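Local coordinates for capsid fiber protein (Bacillus phage phi29, PDB 6QYY) that forms the N-terminal base of the head fibre on the phage phi29 prohead, and probably attaches the fibre to the capsid, at residues T6-S11 with D25-I30; R17-S22 with Y41-D46; A34-P39 with N76-K81. All blocks are in the same frame, centred on the assembly; numbering follows the deposited sequence.

Contact 1 of 3, residues T6-S11 with D25-I30; sequences TARAKS and DDIIEI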
loop_
_atom_site.group_PDB
_atom_site.type_symbol
_atom_site.label_atom_id
_atom_site.label_comp_id
_atom_site.label_asym_id
_atom_site.label_seq_id
_atom_site.Cartn_x
_atom_site.Cartn_y
_atom_site.Cartn_z
ATOM N N THR A 6 -9.893 -18.527 3.266
ATOM C CA THR A 6 -9.980 -19.367 4.449
ATOM C C THR A 6 -8.584 -19.799 4.870
ATOM O O THR A 6 -7.730 -20.102 4.030
ATOM C CB THR A 6 -10.886 -20.571 4.178
ATOM O OG1 THR A 6 -12.225 -20.088 4.006
ATOM C CG2 THR A 6 -10.867 -21.566 5.360
ATOM N N ALA A 7 -8.348 -19.775 6.175
ATOM C CA ALA A 7 -7.075 -20.167 6.747
ATOM C C ALA A 7 -7.352 -21.049 7.951
ATOM O O ALA A 7 -8.473 -21.106 8.458
ATOM C CB ALA A 7 -6.252 -18.939 7.148
ATOM N N ARG A 8 -6.320 -21.739 8.406
ATOM C CA ARG A 8 -6.386 -22.517 9.635
ATOM C C ARG A 8 -5.402 -21.908 10.620
ATOM O O ARG A 8 -4.277 -21.577 10.251
ATOM C CB ARG A 8 -6.060 -24.000 9.381
ATOM C CG ARG A 8 -6.232 -24.876 10.607
ATOM C CD ARG A 8 -6.065 -26.365 10.290
ATOM N NE ARG A 8 -6.876 -26.832 9.160
ATOM C CZ ARG A 8 -8.133 -27.265 9.251
ATOM N NH1 ARG A 8 -8.758 -27.276 10.420
ATOM N NH2 ARG A 8 -8.771 -27.682 8.167
ATOM N N ALA A 9 -5.829 -21.738 11.867
ATOM C CA ALA A 9 -4.933 -21.225 12.894
ATOM C C ALA A 9 -3.969 -22.326 13.307
ATOM O O ALA A 9 -4.395 -23.386 13.774
ATOM C CB ALA A 9 -5.733 -20.732 14.097
ATOM N N LYS A 10 -2.673 -22.085 13.146
ATOM C CA LYS A 10 -1.703 -23.085 13.569
ATOM C C LYS A 10 -1.353 -22.974 15.046
ATOM O O LYS A 10 -0.795 -23.918 15.614
ATOM C CB LYS A 10 -0.450 -23.003 12.686
ATOM C CG LYS A 10 0.712 -22.211 13.217
ATOM C CD LYS A 10 1.953 -22.589 12.406
ATOM C CE LYS A 10 3.221 -21.944 12.942
ATOM N NZ LYS A 10 4.455 -22.536 12.338
ATOM N N SER A 11 -1.696 -21.859 15.676
ATOM C CA SER A 11 -1.633 -21.690 17.115
ATOM C C SER A 11 -2.710 -20.679 17.465
ATOM O O SER A 11 -3.302 -20.060 16.579
ATOM C CB SER A 11 -0.249 -21.228 17.565
ATOM O OG SER A 11 0.189 -20.160 16.749
ATOM N N ASP A 25 -0.969 -27.666 5.337
ATOM C CA ASP A 25 -1.318 -28.798 4.479
ATOM C C ASP A 25 -2.546 -28.428 3.651
ATOM O O ASP A 25 -3.669 -28.415 4.161
ATOM C CB ASP A 25 -1.563 -30.049 5.315
ATOM C CG ASP A 25 -0.995 -31.298 4.671
ATOM O OD1 ASP A 25 -0.314 -32.078 5.372
ATOM O OD2 ASP A 25 -1.221 -31.493 3.456
ATOM N N ASP A 26 -2.333 -28.126 2.366
ATOM C CA ASP A 26 -3.398 -27.722 1.445
ATOM C C ASP A 26 -4.141 -26.476 1.921
ATOM O O ASP A 26 -5.267 -26.217 1.488
ATOM C CB ASP A 26 -4.400 -28.859 1.209
ATOM C CG ASP A 26 -3.987 -29.778 0.090
ATOM O OD1 ASP A 26 -2.770 -29.904 -0.153
ATOM O OD2 ASP A 26 -4.880 -30.378 -0.545
ATOM N N ILE A 27 -3.537 -25.684 2.806
ATOM C CA ILE A 27 -4.209 -24.517 3.362
ATOM C C ILE A 27 -3.152 -23.579 3.917
ATOM O O ILE A 27 -2.066 -24.011 4.323
ATOM C CB ILE A 27 -5.236 -24.931 4.446
ATOM C CG1 ILE A 27 -6.243 -23.809 4.681
ATOM C CG2 ILE A 27 -4.530 -25.362 5.757
ATOM C CD1 ILE A 27 -7.468 -24.263 5.422
ATOM N N ILE A 28 -3.460 -22.279 3.900
ATOM C CA ILE A 28 -2.630 -21.281 4.561
ATOM C C ILE A 28 -2.899 -21.360 6.045
ATOM O O ILE A 28 -4.052 -21.468 6.472
ATOM C CB ILE A 28 -2.921 -19.862 4.036
ATOM C CG1 ILE A 28 -2.354 -19.671 2.644
ATOM C CG2 ILE A 28 -2.288 -18.808 4.943
ATOM C CD1 ILE A 28 -0.820 -19.795 2.559
ATOM N N GLU A 29 -1.840 -21.330 6.841
ATOM C CA GLU A 29 -1.994 -21.257 8.281
ATOM C C GLU A 29 -1.650 -19.851 8.757
ATOM O O GLU A 29 -0.823 -19.162 8.156
ATOM C CB GLU A 29 -1.141 -22.329 8.975
ATOM C CG GLU A 29 -1.593 -23.734 8.582
ATOM C CD GLU A 29 -0.959 -24.843 9.409
ATOM O OE1 GLU A 29 -1.609 -25.900 9.594
ATOM O OE2 GLU A 29 0.193 -24.666 9.861
ATOM N N ILE A 30 -2.346 -19.401 9.793
ATOM C CA ILE A 30 -2.046 -18.121 10.416
ATOM C C ILE A 30 -1.570 -18.369 11.839
ATOM O O ILE A 30 -1.914 -19.372 12.481
ATOM C CB ILE A 30 -3.260 -17.168 10.412
ATOM C CG1 ILE A 30 -4.434 -17.800 11.148
ATOM C CG2 ILE A 30 -3.655 -16.757 8.979
ATOM C CD1 ILE A 30 -5.582 -16.807 11.419
#
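R8 and A9 pair with E29 and I30 as neighbouring parallel strands of the mixed sheet that contains the N terminus, although the short strand segments diverge by 51°. R8 carries the pairing with both of its backbone groups: its N donates to I28 O at 3.0 Å, and its O accepts from I30 N at 2.9 Å, so the two bonds straddle E29 as expected of parallel strands. One step on, K10 N donates to I30 O at 2.9 Å.

I27 approaches just ahead of the paired region. Its CG1 is anti to the backbone N (chi1 -161°), which swings CD1 over the A7-R8 peptide, 4.1 Å from R8 N, while CG2 lies at the edge of the R8 guanidinium. E29 and K10 cross at about a right angle, and E29 OE2 touches K10 CB at 3.3 Å. The lysine amine continues past the carboxylate without forming a salt bridge. On the buried face I30 CG2 packs on A7 CB at 3.9 Å, and I30 CG1 lies beside A9.

R8 NH1 is held from outside by G50 O. Strand 28-32 lies between 3-9 and 18-23 in the sheet, with I28 and I30 packing on Y21; strand 52-57 pairs with the other edge of 3-9, and I28 also packs on V73 of a second subunit.

Contact 2 of 3, residues R17-S22 with Y41-D46; sequences RLLAYS and YVAVKD. With SO4 (sulfate ion), chain G.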
loop_
_atom_site.group_PDB
_atom_site.type_symbol
_atom_site.label_atom_id
_atom_site.label_comp_id
_atom_site.label_asym_id
_atom_site.label_seq_id
_atom_site.Cartn_x
_atom_site.Cartn_y
_atom_site.Cartn_z
ATOM N N ARG A 17 -3.982 -8.726 16.959
ATOM C CA ARG A 17 -2.583 -9.113 16.967
ATOM C C ARG A 17 -2.080 -9.277 15.542
ATOM O O ARG A 17 -2.833 -9.636 14.627
ATOM C CB ARG A 17 -2.374 -10.405 17.754
ATOM C CG ARG A 17 -2.908 -10.337 19.177
ATOM C CD ARG A 17 -2.085 -9.396 20.031
ATOM N NE ARG A 17 -2.595 -9.329 21.402
ATOM C CZ ARG A 17 -2.212 -10.141 22.381
ATOM N NH1 ARG A 17 -1.319 -11.090 22.143
ATOM N NH2 ARG A 17 -2.724 -10.008 23.600
ATOM N N LEU A 18 -0.804 -8.974 15.358
ATOM C CA LEU A 18 -0.191 -9.079 14.041
ATOM C C LEU A 18 -0.053 -10.542 13.642
ATOM O O LEU A 18 0.215 -11.404 14.486
ATOM C CB LEU A 18 1.190 -8.414 14.049
ATOM C CG LEU A 18 1.142 -6.938 14.462
ATOM C CD1 LEU A 18 2.537 -6.474 14.906
ATOM C CD2 LEU A 18 0.581 -6.069 13.332
ATOM N N LEU A 19 -0.230 -10.816 12.349
ATOM C CA LEU A 19 -0.279 -12.179 11.834
ATOM C C LEU A 19 0.821 -12.447 10.811
ATOM O O LEU A 19 1.230 -11.559 10.046
ATOM C CB LEU A 19 -1.619 -12.482 11.165
ATOM C CG LEU A 19 -2.893 -12.404 11.993
ATOM C CD1 LEU A 19 -4.105 -12.600 11.065
ATOM C CD2 LEU A 19 -2.852 -13.447 13.112
ATOM N N ALA A 20 1.276 -13.695 10.817
ATOM C CA ALA A 20 2.140 -14.269 9.795
ATOM C C ALA A 20 1.371 -15.348 9.037
ATOM O O ALA A 20 0.712 -16.198 9.648
ATOM C CB ALA A 20 3.404 -14.875 10.419
ATOM N N TYR A 21 1.477 -15.332 7.715
ATOM C CA TYR A 21 0.911 -16.402 6.913
ATOM C C TYR A 21 1.976 -17.464 6.682
ATOM O O TYR A 21 3.143 -17.143 6.442
ATOM C CB TYR A 21 0.412 -15.867 5.577
ATOM C CG TYR A 21 -0.706 -14.872 5.678
ATOM C CD1 TYR A 21 -1.484 -14.776 6.828
ATOM C CD2 TYR A 21 -0.980 -14.009 4.619
ATOM C CE1 TYR A 21 -2.544 -13.852 6.901
ATOM C CE2 TYR A 21 -2.027 -13.107 4.685
ATOM C CZ TYR A 21 -2.797 -13.023 5.818
ATOM O OH TYR A 21 -3.831 -12.116 5.858
ATOM N N SER A 22 1.572 -18.730 6.738
ATOM C CA SER A 22 2.545 -19.794 6.537
ATOM C C SER A 22 1.894 -20.939 5.784
ATOM O O SER A 22 0.666 -21.072 5.736
ATOM C CB SER A 22 3.144 -20.277 7.865
ATOM O OG SER A 22 2.204 -21.044 8.587
ATOM N N TYR A 41 -0.256 -9.589 7.998
ATOM C CA TYR A 41 -1.537 -8.912 8.150
ATOM C C TYR A 41 -1.816 -8.780 9.648
ATOM O O TYR A 41 -0.892 -8.862 10.464
ATOM C CB TYR A 41 -2.649 -9.642 7.368
ATOM C CG TYR A 41 -3.809 -8.690 7.039
ATOM C CD1 TYR A 41 -3.582 -7.532 6.291
ATOM C CD2 TYR A 41 -5.096 -8.922 7.513
ATOM C CE1 TYR A 41 -4.622 -6.633 6.017
ATOM C CE2 TYR A 41 -6.142 -8.031 7.245
ATOM C CZ TYR A 41 -5.895 -6.888 6.499
ATOM O OH TYR A 41 -6.925 -6.001 6.227
ATOM N N VAL A 42 -3.082 -8.559 10.006
ATOM C CA VAL A 42 -3.503 -8.318 11.380
ATOM C C VAL A 42 -4.839 -9.018 11.611
ATOM O O VAL A 42 -5.681 -9.110 10.712
ATOM C CB VAL A 42 -3.597 -6.805 11.689
ATOM C CG1 VAL A 42 -4.630 -6.127 10.775
ATOM C CG2 VAL A 42 -3.918 -6.558 13.162
ATOM N N ALA A 43 -5.032 -9.541 12.818
ATOM C CA ALA A 43 -6.265 -10.249 13.136
ATOM C C ALA A 43 -7.286 -9.261 13.672
ATOM O O ALA A 43 -6.950 -8.306 14.372
ATOM C CB ALA A 43 -6.036 -11.369 14.167
ATOM N N VAL A 44 -8.547 -9.477 13.326
ATOM C CA VAL A 44 -9.619 -8.728 13.969
ATOM C C VAL A 44 -10.546 -9.622 14.760
ATOM O O VAL A 44 -11.563 -9.143 15.276
ATOM C CB VAL A 44 -10.417 -7.878 12.965
ATOM C CG1 VAL A 44 -9.484 -6.898 12.272
ATOM C CG2 VAL A 44 -11.127 -8.787 11.969
ATOM N N LYS A 45 -10.246 -10.909 14.845
ATOM C CA LYS A 45 -11.000 -11.813 15.702
ATOM C C LYS A 45 -10.053 -12.830 16.314
ATOM O O LYS A 45 -8.898 -12.973 15.910
ATOM C CB LYS A 45 -12.138 -12.509 14.949
ATOM C CG LYS A 45 -11.750 -13.254 13.693
ATOM C CD LYS A 45 -13.022 -13.559 12.871
ATOM C CE LYS A 45 -12.706 -14.102 11.484
ATOM N NZ LYS A 45 -13.812 -13.887 10.496
ATOM N N ASP A 46 -10.565 -13.525 17.312
ATOM C CA ASP A 46 -9.827 -14.540 18.044
ATOM C C ASP A 46 -10.112 -15.901 17.405
ATOM O O ASP A 46 -11.273 -16.232 17.155
ATOM C CB ASP A 46 -10.283 -14.509 19.508
ATOM C CG ASP A 46 -9.451 -15.388 20.427
ATOM O OD1 ASP A 46 -9.489 -16.632 20.283
ATOM O OD2 ASP A 46 -8.816 -14.833 21.357
HETATM S S SO4 G . -8.798 -12.737 11.367
HETATM O O1 SO4 G . -7.725 -12.183 10.509
HETATM O O2 SO4 G . -9.976 -13.014 10.516
HETATM O O3 SO4 G . -8.344 -13.998 12.003
HETATM O O4 SO4 G . -9.144 -11.745 12.411
#
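R17-L19 and Y41-A43 pair antiparallel through three backbone bonds: L19 N to Y41 O at 2.8 Å, Y41 N to L19 O at a longer 3.2 Å, and A43 N to R17 O at 2.8 Å. L19 and Y41 form the hydrogen-bonded pair, L18 and V42 the non-hydrogen-bonded one.

L19 CG lies beside the backbone N (chi1 -61°), which sets the isobutyl group against the V42-A43 peptide: CD1 sits 3.6 Å from A43 N, and both methyls reach the A43 side chain. V42 CG2 rests against R17 O, while V42 CG1 covers one face of the Y41 ring toward its rim. The Y21 and Y41 side chains run abreast in one direction, and Y21 OH comes 3.1 Å from Y41 CB. The Y41 hydroxyl is hydrogen-bonded to Y58 N, and W63 meets the Y41 ring edge-to-face. F5 does the same for Y21.

Beyond the strand V44 and K45 meet a sulfate ion, probably from the crystallisation liquor, with L19 CD1 nearby. K45 N donates to sulfate O4 at 2.8 Å; V44 N also faces O4, but too closely for the length to be trusted. The aliphatic chain of K45 runs along the ion, its NZ being hydrogen-bonded to Q54 O.

Y21 OH is buried with no hydrogen-bond partner in the model, and its contact with Y41 is one of packing. At the other end of the contact, the K45 N-H, and possibly that of V44, is consistent with a place where an anion can settle.

Contact 3 of 3, residues A34-P39 with N76-K81; sequences AENTIP and NLTTGK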
loop_
_atom_site.group_PDB
_atom_site.type_symbol
_atom_site.label_atom_id
_atom_site.label_comp_id
_atom_site.label_asym_id
_atom_site.label_seq_id
_atom_site.Cartn_x
_atom_site.Cartn_y
_atom_site.Cartn_z
ATOM N N ALA A 34 6.084 -13.315 14.327
ATOM C CA ALA A 34 7.204 -13.467 15.241
ATOM C C ALA A 34 7.791 -12.106 15.618
ATOM O O ALA A 34 7.751 -11.145 14.845
ATOM C CB ALA A 34 8.291 -14.353 14.619
ATOM N N GLU A 35 8.350 -12.041 16.821
ATOM C CA GLU A 35 8.958 -10.814 17.318
ATOM C C GLU A 35 10.046 -10.304 16.370
ATOM O O GLU A 35 10.820 -11.084 15.811
ATOM C CB GLU A 35 9.535 -11.075 18.707
ATOM C CG GLU A 35 10.047 -9.847 19.407
ATOM C CD GLU A 35 10.644 -10.170 20.758
ATOM O OE1 GLU A 35 10.824 -11.371 21.055
ATOM O OE2 GLU A 35 10.923 -9.227 21.525
ATOM N N ASN A 36 10.069 -8.980 16.172
ATOM C CA ASN A 36 10.998 -8.258 15.298
ATOM C C ASN A 36 10.883 -8.639 13.818
ATOM O O ASN A 36 11.826 -8.432 13.053
ATOM C CB ASN A 36 12.447 -8.428 15.773
ATOM C CG ASN A 36 12.667 -7.843 17.145
ATOM O OD1 ASN A 36 12.407 -6.662 17.377
ATOM N ND2 ASN A 36 13.112 -8.675 18.077
ATOM N N THR A 37 9.748 -9.167 13.366
ATOM C CA THR A 37 9.565 -9.430 11.947
ATOM C C THR A 37 8.496 -8.504 11.378
ATOM O O THR A 37 7.723 -7.881 12.113
ATOM C CB THR A 37 9.181 -10.892 11.686
ATOM O OG1 THR A 37 7.872 -11.147 12.211
ATOM C CG2 THR A 37 10.172 -11.826 12.349
ATOM N N ILE A 38 8.466 -8.409 10.053
ATOM C CA ILE A 38 7.410 -7.661 9.371
ATOM C C ILE A 38 6.174 -8.548 9.283
ATOM O O ILE A 38 6.239 -9.643 8.705
ATOM C CB ILE A 38 7.847 -7.205 7.970
ATOM C CG1 ILE A 38 9.170 -6.433 8.024
ATOM C CG2 ILE A 38 6.723 -6.404 7.309
ATOM C CD1 ILE A 38 9.087 -5.092 8.727
ATOM N N PRO A 39 5.038 -8.122 9.822
ATOM C CA PRO A 39 3.836 -8.951 9.752
ATOM C C PRO A 39 3.292 -9.016 8.337
ATOM O O PRO A 39 3.556 -8.155 7.491
ATOM C CB PRO A 39 2.853 -8.230 10.682
ATOM C CG PRO A 39 3.269 -6.801 10.607
ATOM C CD PRO A 39 4.788 -6.842 10.507
ATOM N N ASN A 76 8.157 4.646 15.968
ATOM C CA ASN A 76 8.208 3.596 14.967
ATOM C C ASN A 76 8.020 2.239 15.629
ATOM O O ASN A 76 8.518 1.998 16.732
ATOM C CB ASN A 76 9.530 3.640 14.216
ATOM C CG ASN A 76 9.771 4.977 13.581
ATOM O OD1 ASN A 76 9.003 5.395 12.716
ATOM N ND2 ASN A 76 10.832 5.663 14.001
ATOM N N LEU A 77 7.311 1.351 14.937
ATOM C CA LEU A 77 6.798 0.120 15.522
ATOM C C LEU A 77 7.259 -1.107 14.753
ATOM O O LEU A 77 7.360 -1.080 13.520
ATOM C CB LEU A 77 5.261 0.136 15.539
ATOM C CG LEU A 77 4.642 1.273 16.343
ATOM C CD1 LEU A 77 3.117 1.189 16.291
ATOM C CD2 LEU A 77 5.114 1.240 17.802
ATOM N N THR A 78 7.487 -2.194 15.496
ATOM C CA THR A 78 7.727 -3.537 14.978
ATOM C C THR A 78 6.911 -4.532 15.799
ATOM O O THR A 78 6.224 -4.166 16.753
ATOM C CB THR A 78 9.218 -3.906 15.042
ATOM O OG1 THR A 78 9.450 -5.106 14.285
ATOM C CG2 THR A 78 9.630 -4.143 16.490
ATOM N N THR A 79 6.997 -5.805 15.426
ATOM C CA THR A 79 6.301 -6.852 16.159
ATOM C C THR A 79 7.008 -7.148 17.480
ATOM O O THR A 79 8.227 -7.343 17.511
ATOM C CB THR A 79 6.237 -8.118 15.309
ATOM O OG1 THR A 79 5.667 -7.805 14.039
ATOM C CG2 THR A 79 5.388 -9.181 15.987
ATOM N N GLY A 80 6.247 -7.170 18.570
ATOM C CA GLY A 80 6.733 -7.599 19.873
ATOM C C GLY A 80 6.360 -9.037 20.186
ATOM O O GLY A 80 6.216 -9.875 19.287
ATOM N N LYS A 81 6.216 -9.334 21.478
ATOM C CA LYS A 81 5.775 -10.658 21.912
ATOM C C LYS A 81 4.291 -10.877 21.605
ATOM O O LYS A 81 3.480 -9.949 21.673
ATOM C CB LYS A 81 5.992 -10.830 23.413
ATOM C CG LYS A 81 7.354 -10.408 23.942
ATOM C CD LYS A 81 8.492 -11.062 23.195
ATOM C CE LYS A 81 9.821 -10.885 23.942
ATOM N NZ LYS A 81 9.788 -11.397 25.334
HETATM O O HOH W 1 10.401 -6.216 19.138
#
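The carboxylate of E35 is met by the side chain of K81: K81 CD lies over one face of it, and K81 CE lies on the same side, out beyond the oxygens, 3.1 Å from both E35 OE1 and E35 OE2. Bends at chi2 and chi4 carry the amine aside, leaving K81 NZ 4.4 Å from E35 OE1, beyond a salt bridge. In the other flat group, the N36 amide, OD1 comes 3.9 Å from T78 CG2. A water joins N36 OD1, at 2.7 Å, to T79 O, donating to both. P39 CD lies beside T79 OG1, and the ring rests on F95 and L18.

Behind these groups A34-T37 makes a type II turn, with N36 taking the positive phi (62°) that the third position of such a turn calls for. N36 N points across to T79 O, 2.8 Å away, in an almost straight bond of 176°. T79 O therefore accepts from both the turn and the water.

T79 answers with its side chain. A chi1 of -54° sends OG1 to T37 O, to which it donates at 2.8 Å, and turns CG2 toward A34 O. That carbonyl is already held from one face of its plane by T37 N and by T37 OG1, the latter at 2.6 Å. T78 OG1 instead bonds T93 O, within its own half of the fold.

The turn is thus fixed to the end of strand 76-79 by two direct hydrogen bonds and one water bridge, and T37 ties it internally. E35 and K81, both exposed, would attract each other at most loosely, so the polar part of this junction between the two sheets rests mainly on backbone and hydroxyl bonds, beside the packing of P39.

From the N terminus, strand 3-9 leads through a loop into strand 18-23, which turns back as 28-32; contact 1 closes this excursion by laying the third strand beside the first. Contact 2 opens inside it, at 17-22, and closes after it, at 41-46, so the two cross. They meet directly where E29 N probably bonds S22 O. Contact 3 begins in the loop 34-39, enclosed by contact 2, and closes only at 76-81, crossing contact 2 but following contact 1 in series. L18 packs against T79, joining contacts 2 and 3. Together they run from the mixed sheet to the antiparallel one.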